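Local coordinates for Tb427.07.360- putative uncharacterized metacyclic invariant surface protein from Trypanosoma brucei (Trypanosoma brucei, PDB 5VTL) that is of unknown function but, as an invariant surface protein of the metacyclic parasite, forms an extended helical bundle probably displayed at the cell surface, at residues Arg50-Ala55 with Glu203-Thr208. Residues are numbered along the deposited sequence; the frame is centred on the assembly and turned at random.
Sequences RRAEDA and EEAERT
Arg51 grips the carboxylate of Glu206 side-on, with two nitrogens bonded to two oxygens. Arg51 NE donates to Glu206 OE2 at 2.9 Å, and Arg51 NH1 donates to Glu206 OE1 at 2.8 Å. Both bonds are nearly straight. The two oxygens lie almost in the guanidinium plane, but the nitrogens meet the carboxylate from above its own plane. The planes of the two groups are 42° apart, so the salt bridge is a twisted pair and not a coplanar one. The side chains cross at about a right angle. A bend at chi3 (59°) in an otherwise extended Arg51 chain turns the NE and NH1 edge to Glu206.

Two waters extend the polar network. One donates to Arg51 O and to Glu206 OE2, so Glu206 OE2 accepts from both Arg51 NE and the water. The other accepts from Arg51 NH2 and donates to Glu203 OE2, linking the arginine to a second glutamate whose charge it does not touch directly.

Beside the polar group lies a small apolar patch of three alanines. Ala205 CB sits 3.9 Å from Ala55 CB and also packs against Ala52. Ala55 CB rests 3.6 Å from the carbonyl O of Ala205. With these short side chains between them, the axes of 50-55 and 203-208 come within 8.4 Å and run nearly parallel, 22° apart. Ala52 also touches Val66, and Ala205 touches Val62 and Ala65, which places the loop before helix 63-102 and the start of that helix against the alanines.

The contact joins helices 4-58 and 157-209 near one end of the long bundle. Its chemistry is divided: buried alanines allow the close spacing, and a partly exposed, water-linked ion pair ties the helices together along the flank. Two bonds fix the rotation of the guanidinium, and Glu203 probably adds to the negative field around it.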
loop_
_atom_site.group_PDB
_atom_site.type_symbol
_atom_site.label_atom_id
_atom_site.label_comp_id
_atom_site.label_asym_id
_atom_site.label_seq_id
_atom_site.Cartn_x
_atom_site.Cartn_y
_atom_site.Cartn_z
ATOM N N ARG A 50 -8.218 27.607 -18.261
ATOM C CA ARG A 50 -9.267 28.608 -18.475
ATOM C C ARG A 50 -8.772 30.005 -18.128
ATOM O O ARG A 50 -8.972 30.954 -18.887
ATOM C CB ARG A 50 -10.517 28.283 -17.656
ATOM C CG ARG A 50 -11.648 29.288 -17.862
ATOM C CD ARG A 50 -12.773 29.104 -16.878
ATOM N NE ARG A 50 -12.309 29.122 -15.496
ATOM C CZ ARG A 50 -11.954 30.217 -14.830
ATOM N NH1 ARG A 50 -11.980 31.397 -15.423
ATOM N NH2 ARG A 50 -11.545 30.124 -13.574
ATOM N N ARG A 51 -8.126 30.140 -16.981
ATOM C CA ARG A 51 -7.614 31.435 -16.562
ATOM C C ARG A 51 -6.616 32.020 -17.550
ATOM O O ARG A 51 -6.676 33.202 -17.895
ATOM C CB ARG A 51 -6.982 31.302 -15.187
ATOM C CG ARG A 51 -7.996 31.076 -14.072
ATOM C CD ARG A 51 -7.290 30.746 -12.790
ATOM N NE ARG A 51 -6.379 31.812 -12.368
ATOM C CZ ARG A 51 -5.504 31.696 -11.369
ATOM N NH1 ARG A 51 -4.729 32.719 -11.028
ATOM N NH2 ARG A 51 -5.396 30.551 -10.706
ATOM N N ALA A 52 -5.697 31.187 -18.010
ATOM C CA ALA A 52 -4.677 31.622 -18.954
ATOM C C ALA A 52 -5.298 32.014 -20.283
ATOM O O ALA A 52 -4.911 33.015 -20.886
ATOM C CB ALA A 52 -3.646 30.517 -19.138
ATOM N N GLU A 53 -6.261 31.229 -20.755
ATOM C CA GLU A 53 -6.955 31.544 -21.999
ATOM C C GLU A 53 -7.614 32.927 -21.928
ATOM O O GLU A 53 -7.570 33.702 -22.887
ATOM C CB GLU A 53 -8.025 30.494 -22.306
ATOM C CG GLU A 53 -7.475 29.150 -22.732
ATOM C CD GLU A 53 -8.546 28.091 -22.912
ATOM O OE1 GLU A 53 -8.261 27.097 -23.615
ATOM O OE2 GLU A 53 -9.665 28.262 -22.377
ATOM N N ASP A 54 -8.219 33.228 -20.787
ATOM C CA ASP A 54 -8.925 34.492 -20.618
ATOM C C ASP A 54 -7.964 35.666 -20.603
ATOM O O ASP A 54 -8.248 36.709 -21.192
ATOM C CB ASP A 54 -9.756 34.466 -19.348
ATOM C CG ASP A 54 -10.964 33.545 -19.462
ATOM O OD1 ASP A 54 -11.191 32.982 -20.555
ATOM O OD2 ASP A 54 -11.705 33.400 -18.469
ATOM N N ALA A 55 -6.821 35.502 -19.941
ATOM C CA ALA A 55 -5.786 36.522 -19.979
ATOM C C ALA A 55 -5.296 36.706 -21.415
ATOM O O ALA A 55 -5.132 37.833 -21.889
ATOM C CB ALA A 55 -4.646 36.165 -19.039
ATOM N N GLU A 203 -0.987 32.314 -13.265
ATOM C CA GLU A 203 -0.675 33.484 -12.433
ATOM C C GLU A 203 0.176 34.461 -13.226
ATOM O O GLU A 203 -0.021 35.688 -13.164
ATOM C CB GLU A 203 0.038 33.059 -11.154
ATOM C CG GLU A 203 -0.922 32.406 -10.170
ATOM C CD GLU A 203 -0.238 31.816 -8.967
ATOM O OE1 GLU A 203 1.015 31.798 -8.943
ATOM O OE2 GLU A 203 -0.970 31.366 -8.048
ATOM N N GLU A 204 1.120 33.916 -13.982
ATOM C CA GLU A 204 1.983 34.761 -14.820
ATOM C C GLU A 204 1.186 35.447 -15.900
ATOM O O GLU A 204 1.362 36.644 -16.144
ATOM C CB GLU A 204 3.121 33.952 -15.455
ATOM C CG GLU A 204 4.155 34.852 -16.163
ATOM C CD GLU A 204 5.145 34.109 -17.041
ATOM O OE1 GLU A 204 5.258 34.493 -18.232
ATOM O OE2 GLU A 204 5.834 33.178 -16.559
ATOM N N ALA A 205 0.320 34.683 -16.559
ATOM C CA ALA A 205 -0.534 35.210 -17.605
ATOM C C ALA A 205 -1.363 36.366 -17.084
ATOM O O ALA A 205 -1.503 37.403 -17.738
ATOM C CB ALA A 205 -1.462 34.136 -18.115
ATOM N N GLU A 206 -1.948 36.164 -15.913
ATOM C CA GLU A 206 -2.824 37.184 -15.344
ATOM C C GLU A 206 -2.042 38.446 -14.992
ATOM O O GLU A 206 -2.521 39.557 -15.242
ATOM C CB GLU A 206 -3.592 36.623 -14.137
ATOM C CG GLU A 206 -4.792 35.779 -14.548
ATOM C CD GLU A 206 -5.488 35.074 -13.387
ATOM O OE1 GLU A 206 -5.010 35.181 -12.238
ATOM O OE2 GLU A 206 -6.509 34.405 -13.649
ATOM N N ARG A 207 -0.839 38.286 -14.442
ATOM C CA ARG A 207 0.015 39.425 -14.116
ATOM C C ARG A 207 0.391 40.193 -15.368
ATOM O O ARG A 207 0.366 41.417 -15.391
ATOM C CB ARG A 207 1.304 38.984 -13.436
ATOM C CG ARG A 207 1.155 38.576 -12.002
ATOM C CD ARG A 207 2.526 38.387 -11.371
ATOM N NE ARG A 207 3.303 37.315 -12.012
ATOM C CZ ARG A 207 3.543 36.114 -11.471
ATOM N NH1 ARG A 207 3.080 35.797 -10.261
ATOM N NH2 ARG A 207 4.266 35.215 -12.135
ATOM N N THR A 208 0.750 39.460 -16.415
ATOM C CA THR A 208 1.139 40.088 -17.665
ATOM C C THR A 208 -0.038 40.819 -18.298
ATOM O O THR A 208 0.118 41.932 -18.780
ATOM C CB THR A 208 1.717 39.055 -18.653
ATOM O OG1 THR A 208 2.880 38.460 -18.079
ATOM C CG2 THR A 208 2.110 39.732 -19.977
HETATM O O HOH W 1 -7.821 34.802 -16.090
HETATM O O HOH W 2 -3.817 31.385 -8.352
#